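Local coordinates for CLIP-associating protein (Drosophila melanogaster, PDB 4G3A) that tracks microtubule plus ends and stabilises dynamic microtubules during mitotic spindle formation, seen here as its N-terminal TOG domain, a HEAT-repeat array, at residues 52-57 and 71-76; 11-16 and 48-53; 56-61 and 93-98; 82-87 and 120-125. All blocks are in the same frame, centred on the assembly; numbering follows the deposited sequence.

Interaction 1: residues 52-57 and 71-76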
loop_
_atom_site.group_PDB
_atom_site.type_symbol
_atom_site.label_atom_id
_atom_site.label_comp_id
_atom_site.label_asym_id
_atom_site.label_seq_id
_atom_site.Cartn_x
_atom_site.Cartn_y
_atom_site.Cartn_z
ATOM N N ASP A 52 -16.066 11.622 0.697
ATOM C CA ASP A 52 -16.222 12.314 -0.574
ATOM C C ASP A 52 -15.326 13.547 -0.610
ATOM O O ASP A 52 -14.712 13.846 -1.634
ATOM C CB ASP A 52 -17.682 12.715 -0.799
ATOM C CG ASP A 52 -18.622 11.519 -0.851
ATOM O OD1 ASP A 52 -18.155 10.394 -1.135
ATOM O OD2 ASP A 52 -19.834 11.710 -0.610
ATOM N N GLY A 53 -15.249 14.250 0.516
ATOM C CA GLY A 53 -14.451 15.462 0.607
ATOM C C GLY A 53 -12.961 15.215 0.450
ATOM O O GLY A 53 -12.245 16.031 -0.132
ATOM N N LEU A 54 -12.486 14.093 0.978
ATOM C CA LEU A 54 -11.066 13.775 0.926
ATOM C C LEU A 54 -10.626 13.418 -0.498
ATOM O O LEU A 54 -9.452 13.550 -0.850
ATOM C CB LEU A 54 -10.748 12.612 1.873
ATOM C CG LEU A 54 -10.834 12.907 3.369
ATOM C CD1 LEU A 54 -10.755 11.624 4.173
ATOM C CD2 LEU A 54 -9.736 13.871 3.782
HETATM N N MSE A 55 -11.577 12.965 -1.307
HETATM C CA MSE A 55 -11.269 12.403 -2.621
HETATM C C MSE A 55 -10.568 13.372 -3.582
HETATM O O MSE A 55 -9.577 13.005 -4.206
HETATM C CB MSE A 55 -12.515 11.775 -3.251
HETATM C CG MSE A 55 -12.973 10.514 -2.535
HETATM SE SE MSE A 55 -11.557 9.154 -2.462
HETATM C CE MSE A 55 -11.138 9.124 -4.365
ATOM N N PRO A 56 -11.077 14.612 -3.703
ATOM C CA PRO A 56 -10.365 15.596 -4.530
ATOM C C PRO A 56 -8.956 15.907 -4.015
ATOM O O PRO A 56 -8.079 16.248 -4.805
ATOM C CB PRO A 56 -11.257 16.840 -4.438
ATOM C CG PRO A 56 -12.616 16.298 -4.181
ATOM C CD PRO A 56 -12.411 15.094 -3.301
ATOM N N TRP A 57 -8.748 15.809 -2.707
ATOM C CA TRP A 57 -7.424 16.018 -2.138
ATOM C C TRP A 57 -6.515 14.860 -2.573
ATOM O O TRP A 57 -5.396 15.054 -3.054
ATOM C CB TRP A 57 -7.510 16.043 -0.610
ATOM C CG TRP A 57 -8.178 17.263 -0.015
ATOM C CD1 TRP A 57 -8.865 18.237 -0.681
ATOM C CD2 TRP A 57 -8.209 17.627 1.373
ATOM N NE1 TRP A 57 -9.326 19.185 0.209
ATOM C CE2 TRP A 57 -8.934 18.835 1.474
ATOM C CE3 TRP A 57 -7.695 17.049 2.540
ATOM C CZ2 TRP A 57 -9.154 19.472 2.692
ATOM C CZ3 TRP A 57 -7.915 17.686 3.751
ATOM C CH2 TRP A 57 -8.641 18.884 3.818
ATOM N N GLU A 71 -2.955 10.341 5.106
ATOM C CA GLU A 71 -2.864 10.337 6.559
ATOM C C GLU A 71 -4.249 10.411 7.205
ATOM O O GLU A 71 -4.503 9.765 8.225
ATOM C CB GLU A 71 -1.986 11.499 7.027
ATOM C CG GLU A 71 -0.517 11.344 6.624
ATOM C CD GLU A 71 0.344 12.541 7.014
ATOM O OE1 GLU A 71 1.073 13.050 6.141
ATOM O OE2 GLU A 71 0.293 12.974 8.183
ATOM N N ALA A 72 -5.150 11.183 6.602
ATOM C CA ALA A 72 -6.500 11.307 7.135
ATOM C C ALA A 72 -7.208 9.973 7.012
ATOM O O ALA A 72 -7.891 9.538 7.941
ATOM C CB ALA A 72 -7.277 12.392 6.407
ATOM N N PHE A 73 -7.050 9.326 5.858
ATOM C CA PHE A 73 -7.660 8.027 5.656
ATOM C C PHE A 73 -7.070 7.034 6.661
ATOM O O PHE A 73 -7.791 6.224 7.233
ATOM C CB PHE A 73 -7.483 7.544 4.206
ATOM C CG PHE A 73 -8.495 8.123 3.235
ATOM C CD1 PHE A 73 -9.856 8.018 3.483
ATOM C CD2 PHE A 73 -8.083 8.739 2.063
ATOM C CE1 PHE A 73 -10.793 8.538 2.593
ATOM C CE2 PHE A 73 -9.015 9.270 1.164
ATOM C CZ PHE A 73 -10.371 9.169 1.432
ATOM N N SER A 74 -5.760 7.085 6.876
ATOM C CA SER A 74 -5.158 6.196 7.865
ATOM C C SER A 74 -5.832 6.362 9.233
ATOM O O SER A 74 -6.125 5.374 9.918
ATOM C CB SER A 74 -3.647 6.424 7.963
ATOM O OG SER A 74 -2.957 5.671 6.975
ATOM N N GLU A 75 -6.092 7.608 9.627
ATOM C CA GLU A 75 -6.728 7.865 10.922
ATOM C C GLU A 75 -8.168 7.345 10.984
ATOM O O GLU A 75 -8.574 6.767 11.989
ATOM C CB GLU A 75 -6.655 9.354 11.291
ATOM C CG GLU A 75 -5.231 9.843 11.498
ATOM C CD GLU A 75 -4.450 8.973 12.475
ATOM O OE1 GLU A 75 -5.012 8.587 13.529
ATOM O OE2 GLU A 75 -3.272 8.668 12.186
ATOM N N LEU A 76 -8.925 7.523 9.905
ATOM C CA LEU A 76 -10.273 6.950 9.817
ATOM C C LEU A 76 -10.240 5.423 9.873
ATOM O O LEU A 76 -11.078 4.794 10.529
ATOM C CB LEU A 76 -10.979 7.402 8.533
ATOM C CG LEU A 76 -11.286 8.897 8.413
ATOM C CD1 LEU A 76 -11.677 9.262 6.987
ATOM C CD2 LEU A 76 -12.378 9.304 9.394
#
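Leu-54 lays a methyl group on the flat of the Phe-73 ring, a CH-pi contact that bridges two helices whose local axes come no nearer than 11.1 Å. Leu-54 CD1 is 3.8 Å from the centroid of the Phe-73 ring and only 22° off the normal, while CB of the same leucine sits 3.5 Å from Phe-73 CZ. The leucine thus lies along the ring from its base to one branch. The two side chains reach out from opposite directions and meet between the helices, which run roughly antiparallel (149°). Phe-73 has CG beside its backbone N (chi1 -82°), and this turn swings the ring into the gap, where a long flat side chain can span what a short one could not. The other branch of Leu-54, CD2, rests 3.9 Å from CB of Ala-72, whose small size suits the closest backbone approach, and CD1 also meets Leu-76 CD1 at 3.8 Å. Met-55, modelled as selenomethionine, bends back so that SE comes within 4.1 Å of Phe-73 CZ, an oblique Met-aromatic contact. Cutting Phe-73 back to an alanine would remove the ring, which is likely to open a gap against Leu-54 CB and CD1 and leave the Met-55 selenium without its aromatic partner. No hydrogen bond crosses between the segments; the contact is apolar throughout. It joins helices 47-58 and 63-80, the pair that makes up HEAT 1, and the Phe-73 ring reaches further, to Val-91 of helix 88-98 and Leu-113 of helix 104-119, so the core of this repeat runs on into the next.

Interaction 2: residues 11-16 and 48-53; sequences GFIQQM and GFLIDG
Ile-13 meets Phe-49 and Leu-50 where helix 9-18 packs on helix 47-58, the first helix of HEAT 1, at the N-terminal end of the TOG domain's helical solenoid. The local axes are 9.6 Å apart and cross at 40°; Ile-13 and, one turn on, Met-16 are the residues that reach across. Ile-13 comes first. Ile-13 CG2 touches Phe-49 CB at 3.9 Å, and Ile-13 CG1 lies 4.0 Å from Leu-50 CB, each side chain met at roughly a right angle. A beta-branched residue suits this place because its two arms serve two neighbours at once. The ring of Phe-49 takes no part; only its CB touches. A glycine in place of Ile-13 would probably open a gap beside Phe-49 CB and Leu-50 CB and weaken the hold between the helices where their backbones come closest. Next comes Met-16, modelled as selenomethionine, a long flexible chain that can thread between the helices. Met-16 SE stands 3.8 Å from Leu-50 CD1. Leu-50 CG lies anti to the backbone N (chi1 177°), which brings CD1 beside the selenium. Beyond the selenium the Met-16 chain bends at chi3, and its methyl lands on the backbone of Gly-53. Glycine fits here because a beta carbon would stand only 3.0 Å from Met-16 CE. The Met-16 side chain also touches Leu-54 and Trp-57 farther along the same helix. At its end, Met-16 CE comes to 3.3 Å from Gly-53 C.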
loop_
_atom_site.group_PDB
_atom_site.type_symbol
_atom_site.label_atom_id
_atom_site.label_comp_id
_atom_site.label_asym_id
_atom_site.label_seq_id
_atom_site.Cartn_x
_atom_site.Cartn_y
_atom_site.Cartn_z
ATOM N N GLY A 11 -17.785 20.506 10.980
ATOM C CA GLY A 11 -17.086 21.742 10.679
ATOM C C GLY A 11 -16.053 21.588 9.572
ATOM O O GLY A 11 -15.981 22.420 8.668
ATOM N N PHE A 12 -15.241 20.532 9.643
ATOM C CA PHE A 12 -14.264 20.273 8.592
ATOM C C PHE A 12 -14.972 20.025 7.264
ATOM O O PHE A 12 -14.626 20.615 6.244
ATOM C CB PHE A 12 -13.381 19.064 8.939
ATOM C CG PHE A 12 -12.273 19.377 9.907
ATOM C CD1 PHE A 12 -11.123 20.024 9.479
ATOM C CD2 PHE A 12 -12.375 19.015 11.242
ATOM C CE1 PHE A 12 -10.101 20.315 10.368
ATOM C CE2 PHE A 12 -11.357 19.300 12.136
ATOM C CZ PHE A 12 -10.219 19.954 11.698
ATOM N N ILE A 13 -15.965 19.142 7.285
ATOM C CA ILE A 13 -16.691 18.769 6.076
ATOM C C ILE A 13 -17.271 19.994 5.359
ATOM O O ILE A 13 -17.156 20.126 4.143
ATOM C CB ILE A 13 -17.826 17.782 6.399
ATOM C CG1 ILE A 13 -17.251 16.457 6.910
ATOM C CG2 ILE A 13 -18.707 17.565 5.176
ATOM C CD1 ILE A 13 -18.229 15.642 7.739
ATOM N N GLN A 14 -17.887 20.891 6.120
ATOM C CA GLN A 14 -18.528 22.063 5.530
ATOM C C GLN A 14 -17.530 22.996 4.842
ATOM O O GLN A 14 -17.808 23.536 3.772
ATOM C CB GLN A 14 -19.333 22.819 6.593
ATOM C CG GLN A 14 -20.501 22.015 7.145
ATOM C CD GLN A 14 -20.942 22.478 8.517
ATOM O OE1 GLN A 14 -20.256 23.266 9.172
ATOM N NE2 GLN A 14 -22.093 21.986 8.966
ATOM N N GLN A 15 -16.361 23.159 5.451
ATOM C CA GLN A 15 -15.395 24.150 4.999
ATOM C C GLN A 15 -14.476 23.644 3.893
ATOM O O GLN A 15 -13.786 24.433 3.248
ATOM C CB GLN A 15 -14.561 24.624 6.185
ATOM C CG GLN A 15 -14.114 26.061 6.078
ATOM C CD GLN A 15 -13.168 26.449 7.193
ATOM O OE1 GLN A 15 -13.358 26.065 8.351
ATOM N NE2 GLN A 15 -12.134 27.211 6.848
HETATM N N MSE A 16 -14.464 22.329 3.683
HETATM C CA MSE A 16 -13.600 21.708 2.682
HETATM C C MSE A 16 -13.913 22.102 1.238
HETATM O O MSE A 16 -13.012 22.477 0.491
HETATM C CB MSE A 16 -13.602 20.177 2.832
HETATM C CG MSE A 16 -12.568 19.658 3.815
HETATM SE SE MSE A 16 -12.954 17.869 4.497
HETATM C CE MSE A 16 -11.999 16.755 3.186
ATOM N N GLY A 48 -19.711 9.432 4.996
ATOM C CA GLY A 48 -19.516 9.443 3.559
ATOM C C GLY A 48 -19.175 10.824 3.034
ATOM O O GLY A 48 -18.424 10.966 2.072
ATOM N N PHE A 49 -19.725 11.852 3.675
ATOM C CA PHE A 49 -19.440 13.227 3.281
ATOM C C PHE A 49 -17.966 13.568 3.460
ATOM O O PHE A 49 -17.387 14.300 2.658
ATOM C CB PHE A 49 -20.292 14.218 4.077
ATOM C CG PHE A 49 -21.713 14.316 3.611
ATOM C CD1 PHE A 49 -22.005 14.562 2.280
ATOM C CD2 PHE A 49 -22.758 14.194 4.511
ATOM C CE1 PHE A 49 -23.315 14.664 1.853
ATOM C CE2 PHE A 49 -24.068 14.296 4.091
ATOM C CZ PHE A 49 -24.347 14.531 2.760
ATOM N N LEU A 50 -17.359 13.052 4.524
ATOM C CA LEU A 50 -15.942 13.302 4.749
ATOM C C LEU A 50 -15.123 12.539 3.723
ATOM O O LEU A 50 -14.151 13.065 3.179
ATOM C CB LEU A 50 -15.522 12.917 6.166
ATOM C CG LEU A 50 -14.024 13.109 6.419
ATOM C CD1 LEU A 50 -13.621 14.550 6.150
ATOM C CD2 LEU A 50 -13.652 12.699 7.833
ATOM N N ILE A 51 -15.526 11.299 3.461
ATOM C CA ILE A 51 -14.867 10.467 2.451
ATOM C C ILE A 51 -14.889 11.142 1.091
ATOM O O ILE A 51 -13.863 11.235 0.421
ATOM C CB ILE A 51 -15.538 9.099 2.315
ATOM C CG1 ILE A 51 -15.506 8.365 3.654
ATOM C CG2 ILE A 51 -14.861 8.279 1.203
ATOM C CD1 ILE A 51 -14.089 8.103 4.182
ATOM N N ASP A 52 -16.066 11.622 0.697
ATOM C CA ASP A 52 -16.222 12.314 -0.574
ATOM C C ASP A 52 -15.326 13.547 -0.610
ATOM O O ASP A 52 -14.712 13.846 -1.634
ATOM C CB ASP A 52 -17.682 12.715 -0.799
ATOM C CG ASP A 52 -18.622 11.519 -0.851
ATOM O OD1 ASP A 52 -18.155 10.394 -1.135
ATOM O OD2 ASP A 52 -19.834 11.710 -0.610
ATOM N N GLY A 53 -15.249 14.250 0.516
ATOM C CA GLY A 53 -14.451 15.462 0.607
ATOM C C GLY A 53 -12.961 15.215 0.450
ATOM O O GLY A 53 -12.245 16.031 -0.132
#

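Interaction 3: residues 56-61 and 93-98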
loop_
_atom_site.group_PDB
_atom_site.type_symbol
_atom_site.label_atom_id
_atom_site.label_comp_id
_atom_site.label_asym_id
_atom_site.label_seq_id
_atom_site.Cartn_x
_atom_site.Cartn_y
_atom_site.Cartn_z
ATOM N N PRO A 56 -11.077 14.612 -3.703
ATOM C CA PRO A 56 -10.365 15.596 -4.530
ATOM C C PRO A 56 -8.956 15.907 -4.015
ATOM O O PRO A 56 -8.079 16.248 -4.805
ATOM C CB PRO A 56 -11.257 16.840 -4.438
ATOM C CG PRO A 56 -12.616 16.298 -4.181
ATOM C CD PRO A 56 -12.411 15.094 -3.301
ATOM N N TRP A 57 -8.748 15.809 -2.707
ATOM C CA TRP A 57 -7.424 16.018 -2.138
ATOM C C TRP A 57 -6.515 14.860 -2.573
ATOM O O TRP A 57 -5.396 15.054 -3.054
ATOM C CB TRP A 57 -7.510 16.043 -0.610
ATOM C CG TRP A 57 -8.178 17.263 -0.015
ATOM C CD1 TRP A 57 -8.865 18.237 -0.681
ATOM C CD2 TRP A 57 -8.209 17.627 1.373
ATOM N NE1 TRP A 57 -9.326 19.185 0.209
ATOM C CE2 TRP A 57 -8.934 18.835 1.474
ATOM C CE3 TRP A 57 -7.695 17.049 2.540
ATOM C CZ2 TRP A 57 -9.154 19.472 2.692
ATOM C CZ3 TRP A 57 -7.915 17.686 3.751
ATOM C CH2 TRP A 57 -8.641 18.884 3.818
ATOM N N LEU A 58 -7.007 13.645 -2.386
ATOM C CA LEU A 58 -6.225 12.459 -2.703
ATOM C C LEU A 58 -5.919 12.397 -4.198
ATOM O O LEU A 58 -4.780 12.163 -4.593
ATOM C CB LEU A 58 -6.979 11.208 -2.277
ATOM C CG LEU A 58 -6.325 9.876 -2.639
ATOM C CD1 LEU A 58 -5.007 9.750 -1.911
ATOM C CD2 LEU A 58 -7.256 8.738 -2.293
ATOM N N THR A 59 -6.939 12.620 -5.022
ATOM C CA THR A 59 -6.785 12.559 -6.475
ATOM C C THR A 59 -6.279 13.880 -7.057
ATOM O O THR A 59 -6.300 14.077 -8.271
ATOM C CB THR A 59 -8.117 12.201 -7.157
ATOM O OG1 THR A 59 -9.019 13.311 -7.061
ATOM C CG2 THR A 59 -8.739 10.973 -6.497
ATOM N N GLY A 60 -5.810 14.772 -6.188
ATOM C CA GLY A 60 -5.469 16.127 -6.587
ATOM C C GLY A 60 -4.048 16.340 -7.074
ATOM O O GLY A 60 -3.243 15.413 -7.112
ATOM N N SER A 61 -3.746 17.582 -7.446
ATOM C CA SER A 61 -2.451 17.946 -8.012
ATOM C C SER A 61 -1.492 18.518 -6.971
ATOM O O SER A 61 -0.298 18.657 -7.227
ATOM C CB SER A 61 -2.644 18.947 -9.155
ATOM O OG SER A 61 -1.542 19.836 -9.261
ATOM N N PRO A 93 -8.087 2.520 -5.516
ATOM C CA PRO A 93 -7.447 2.750 -6.817
ATOM C C PRO A 93 -6.531 3.973 -6.830
ATOM O O PRO A 93 -5.545 3.970 -7.551
ATOM C CB PRO A 93 -8.642 2.961 -7.758
ATOM C CG PRO A 93 -9.750 2.193 -7.112
ATOM C CD PRO A 93 -9.553 2.380 -5.639
ATOM N N HIS A 94 -6.836 5.002 -6.045
ATOM C CA HIS A 94 -6.012 6.212 -6.060
ATOM C C HIS A 94 -4.810 6.131 -5.110
ATOM O O HIS A 94 -3.790 6.786 -5.322
ATOM C CB HIS A 94 -6.886 7.435 -5.777
ATOM C CG HIS A 94 -8.043 7.535 -6.713
ATOM N ND1 HIS A 94 -9.327 7.183 -6.349
ATOM C CD2 HIS A 94 -8.100 7.871 -8.019
ATOM C CE1 HIS A 94 -10.130 7.339 -7.383
ATOM N NE2 HIS A 94 -9.411 7.751 -8.414
ATOM N N VAL A 95 -4.952 5.336 -4.057
ATOM C CA VAL A 95 -3.836 5.043 -3.176
ATOM C C VAL A 95 -2.780 4.275 -3.961
ATOM O O VAL A 95 -1.591 4.548 -3.853
ATOM C CB VAL A 95 -4.286 4.206 -1.988
ATOM C CG1 VAL A 95 -3.081 3.835 -1.133
ATOM C CG2 VAL A 95 -5.319 4.995 -1.174
ATOM N N ILE A 96 -3.233 3.325 -4.765
ATOM C CA ILE A 96 -2.342 2.581 -5.650
ATOM C C ILE A 96 -1.530 3.528 -6.529
ATOM O O ILE A 96 -0.300 3.437 -6.574
ATOM C CB ILE A 96 -3.138 1.598 -6.533
ATOM C CG1 ILE A 96 -3.657 0.434 -5.678
ATOM C CG2 ILE A 96 -2.268 1.085 -7.704
ATOM C CD1 ILE A 96 -4.588 -0.506 -6.424
ATOM N N ASP A 97 -2.215 4.441 -7.220
ATOM C CA ASP A 97 -1.539 5.433 -8.048
ATOM C C ASP A 97 -0.481 6.211 -7.267
ATOM O O ASP A 97 0.563 6.553 -7.813
ATOM C CB ASP A 97 -2.544 6.410 -8.669
ATOM C CG ASP A 97 -3.324 5.795 -9.821
ATOM O OD1 ASP A 97 -2.908 4.731 -10.336
ATOM O OD2 ASP A 97 -4.355 6.369 -10.204
ATOM N N ARG A 98 -0.746 6.495 -5.996
ATOM C CA ARG A 98 0.211 7.251 -5.190
ATOM C C ARG A 98 1.445 6.425 -4.809
ATOM O O ARG A 98 2.452 6.975 -4.347
ATOM C CB ARG A 98 -0.453 7.806 -3.936
ATOM C CG ARG A 98 -1.512 8.869 -4.203
ATOM C CD ARG A 98 -0.894 10.171 -4.705
ATOM N NE ARG A 98 -1.918 11.116 -5.160
ATOM C CZ ARG A 98 -1.670 12.360 -5.572
ATOM N NH1 ARG A 98 -0.428 12.832 -5.586
ATOM N NH2 ARG A 98 -2.669 13.140 -5.971
#
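Arg-98 grips the carbonyls of Leu-58 and Gly-60 in the turn between the two helices of HEAT 1, reaching across from helix 88-98 in HEAT 2. In other TOG domains such turns within repeats line the tubulin-binding edge, and this one probably faces the same way. The tight part is polar at its centre and apolar beside it. A bend at chi2 (-70°) brings the guanidinium back to the turn, where Arg-98 NH2 donates to Leu-58 O at 2.7 Å, and NE adds a weak bond to the same oxygen. The NH2 bond is bent (134°), with Leu-58 O tilted out of the guanidinium plane. Arginine suits the site because its several N-H groups can serve carbonyls at a helix end, whose partial negative charge probably favours the cation; its NH1 forms a salt bridge with Asp-101. Beside it, Leu-58 CD2 packs 3.7 Å from His-94 CB and also comes near Val-95 CG2. The solvent side belongs to Thr-59 and His-94, though the packing there is still close. Here the methyl CG2 of Thr-59 sits over the centre of the imidazole, 3.6 Å from the His-94 ring centroid, as a CH-pi contact. The threonine hydroxyl turns back to bond Met-55 O. Gly-60 suits the turn because a beta carbon would run into Pro-56 O. Gly-60 O shares Arg-98 NH2 at 2.6 Å, almost in the guanidinium plane (N-H...O 141°).

Interaction 4: residues 82-87 and 120-125; sequences SDFNAY and HRVLPP
Val-122 is the residue on which the two turns 82-87 and 120-125 meet, and it touches three residues of the other segment. The apolar contacts come first. Val-122 CG2 lies 4.1 Å from Phe-84 CB. The other branch, CG1, anti to the backbone N (chi1 176°), lies against Asn-85 as well as at the edge of the Phe-84 ring. A compact beta-branched side chain suits such a wedge, and Val-122 also rests on Ile-77 and Leu-117 of the helices behind. Contacts between polar and apolar groups form a second kind. Asn-85 crosses the valine obliquely, its OD1 3.6 Å from Val-122 CG1 and its CB 3.6 Å from Val-122 O. The amide oxygen is satisfied elsewhere, by the hydroxyl of Thr-88. Backbone contacts make up the rest. Ser-82 CA and Val-122 CA are just 4.1 Å apart, and Ser-82 CB lies 3.7 Å from Arg-121 O. So close an approach suits the small serine. The way helix 104-119 ends probably contributes, since it sets the path of Arg-121 and Val-122. Arg-121, with positive phi (61°), is the C' residue of a Schellman motif, in which Val-122 N bonds Leu-117 O and Arg-121 N bonds Met-118 O. No hydrogen bond links the two segments. The chemistry therefore implies that the turn leading into HEAT 2 and the turn leaving it are held together by shape, through one valine and a close backbone approach, while the amide oxygen of Asn-85 and the backbone of the Schellman turn find their partners close by in their own stretches of chain.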
loop_
_atom_site.group_PDB
_atom_site.type_symbol
_atom_site.label_atom_id
_atom_site.label_comp_id
_atom_site.label_asym_id
_atom_site.label_seq_id
_atom_site.Cartn_x
_atom_site.Cartn_y
_atom_site.Cartn_z
ATOM N N SER A 82 -13.125 -2.308 10.668
ATOM C CA SER A 82 -13.826 -2.994 9.584
ATOM C C SER A 82 -14.898 -2.118 8.948
ATOM O O SER A 82 -15.279 -2.330 7.799
ATOM C CB SER A 82 -14.416 -4.339 10.052
ATOM O OG SER A 82 -15.450 -4.164 11.007
ATOM N N ASP A 83 -15.389 -1.132 9.694
ATOM C CA ASP A 83 -16.420 -0.251 9.164
ATOM C C ASP A 83 -15.915 0.548 7.960
ATOM O O ASP A 83 -16.688 0.898 7.065
ATOM C CB ASP A 83 -16.981 0.665 10.261
ATOM C CG ASP A 83 -17.764 -0.106 11.316
ATOM O OD1 ASP A 83 -18.391 -1.132 10.970
ATOM O OD2 ASP A 83 -17.751 0.306 12.493
ATOM N N PHE A 84 -14.612 0.804 7.925
ATOM C CA PHE A 84 -14.011 1.527 6.808
ATOM C C PHE A 84 -14.186 0.805 5.476
ATOM O O PHE A 84 -14.098 1.422 4.414
ATOM C CB PHE A 84 -12.516 1.776 7.045
ATOM C CG PHE A 84 -11.899 2.716 6.042
ATOM C CD1 PHE A 84 -11.342 2.236 4.866
ATOM C CD2 PHE A 84 -11.894 4.088 6.277
ATOM C CE1 PHE A 84 -10.785 3.101 3.940
ATOM C CE2 PHE A 84 -11.341 4.966 5.360
ATOM C CZ PHE A 84 -10.784 4.481 4.191
ATOM N N ASN A 85 -14.431 -0.500 5.525
ATOM C CA ASN A 85 -14.386 -1.306 4.304
ATOM C C ASN A 85 -15.461 -0.901 3.308
ATOM O O ASN A 85 -15.443 -1.331 2.160
ATOM C CB ASN A 85 -14.454 -2.808 4.610
ATOM C CG ASN A 85 -13.924 -3.656 3.471
ATOM O OD1 ASN A 85 -13.004 -3.249 2.755
ATOM N ND2 ASN A 85 -14.503 -4.838 3.291
ATOM N N ALA A 86 -16.386 -0.057 3.752
ATOM C CA ALA A 86 -17.400 0.497 2.868
ATOM C C ALA A 86 -16.773 1.430 1.838
ATOM O O ALA A 86 -17.356 1.696 0.791
ATOM C CB ALA A 86 -18.455 1.238 3.676
ATOM N N TYR A 87 -15.578 1.928 2.138
ATOM C CA TYR A 87 -14.953 2.945 1.301
ATOM C C TYR A 87 -13.730 2.436 0.535
ATOM O O TYR A 87 -13.200 3.126 -0.339
ATOM C CB TYR A 87 -14.573 4.144 2.165
ATOM C CG TYR A 87 -15.718 4.614 3.032
ATOM C CD1 TYR A 87 -16.839 5.201 2.463
ATOM C CD2 TYR A 87 -15.687 4.458 4.415
ATOM C CE1 TYR A 87 -17.898 5.631 3.244
ATOM C CE2 TYR A 87 -16.747 4.888 5.207
ATOM C CZ TYR A 87 -17.850 5.472 4.612
ATOM O OH TYR A 87 -18.912 5.906 5.383
ATOM N N HIS A 120 -5.553 -2.897 11.068
ATOM C CA HIS A 120 -6.820 -2.601 11.732
ATOM C C HIS A 120 -7.995 -3.395 11.176
ATOM O O HIS A 120 -9.155 -3.067 11.420
ATOM C CB HIS A 120 -7.072 -1.091 11.748
ATOM C CG HIS A 120 -5.956 -0.336 12.392
ATOM N ND1 HIS A 120 -5.904 -0.109 13.750
ATOM C CD2 HIS A 120 -4.815 0.174 11.878
ATOM C CE1 HIS A 120 -4.788 0.535 14.041
ATOM N NE2 HIS A 120 -4.105 0.713 12.926
ATOM N N ARG A 121 -7.677 -4.450 10.435
ATOM C CA ARG A 121 -8.666 -5.442 10.038
ATOM C C ARG A 121 -9.811 -4.886 9.198
ATOM O O ARG A 121 -10.958 -5.321 9.329
ATOM C CB ARG A 121 -9.218 -6.178 11.266
ATOM C CG ARG A 121 -8.160 -6.820 12.136
ATOM C CD ARG A 121 -8.795 -7.701 13.199
ATOM N NE ARG A 121 -7.793 -8.402 13.996
ATOM C CZ ARG A 121 -7.255 -9.569 13.658
ATOM N NH1 ARG A 121 -7.622 -10.171 12.535
ATOM N NH2 ARG A 121 -6.348 -10.134 14.444
ATOM N N VAL A 122 -9.498 -3.944 8.317
ATOM C CA VAL A 122 -10.478 -3.516 7.330
ATOM C C VAL A 122 -10.813 -4.708 6.447
ATOM O O VAL A 122 -11.979 -4.968 6.153
ATOM C CB VAL A 122 -9.955 -2.364 6.471
ATOM C CG1 VAL A 122 -10.962 -2.008 5.402
ATOM C CG2 VAL A 122 -9.661 -1.167 7.339
ATOM N N LEU A 123 -9.771 -5.424 6.027
ATOM C CA LEU A 123 -9.901 -6.685 5.305
ATOM C C LEU A 123 -8.663 -7.542 5.574
ATOM O O LEU A 123 -7.616 -7.018 5.959
ATOM C CB LEU A 123 -10.055 -6.469 3.792
ATOM C CG LEU A 123 -9.317 -5.367 3.016
ATOM C CD1 LEU A 123 -7.956 -5.016 3.582
ATOM C CD2 LEU A 123 -9.228 -5.744 1.541
ATOM N N PRO A 124 -8.783 -8.859 5.372
ATOM C CA PRO A 124 -7.663 -9.768 5.625
ATOM C C PRO A 124 -6.473 -9.463 4.724
ATOM O O PRO A 124 -6.659 -8.967 3.607
ATOM C CB PRO A 124 -8.246 -11.146 5.285
ATOM C CG PRO A 124 -9.726 -10.979 5.371
ATOM C CD PRO A 124 -9.986 -9.577 4.917
ATOM N N PRO A 125 -5.254 -9.752 5.207
ATOM C CA PRO A 125 -4.059 -9.489 4.391
ATOM C C PRO A 125 -4.125 -10.148 3.016
ATOM O O PRO A 125 -3.750 -9.513 2.025
ATOM C CB PRO A 125 -2.918 -10.068 5.233
ATOM C CG PRO A 125 -3.415 -9.945 6.663
ATOM C CD PRO A 125 -4.912 -10.206 6.572
#

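How the interactions relate
Helix 47-58 ties three of the contacts together. Interaction 2 lies on the side toward the N-terminus, interaction 1 joins the helix to its HEAT 1 partner, and interaction 3 takes its C-terminal turn to HEAT 2. The centres of interactions 1 and 2 are about 9 Å apart, those of 1 and 3 about 10 Å. Met-16 CE packs 3.5 Å from Leu-54 N, and Met-55 CE reaches 3.3 Å from His-94 ND1, so the contacts form a continuous layer. Interaction 4 gathers the turns between helices on another edge, its centre about 19 Å from that of interaction 3, yet Phe-84 CZ meets Phe-73 CD1 at 3.7 Å, linking it to the same core.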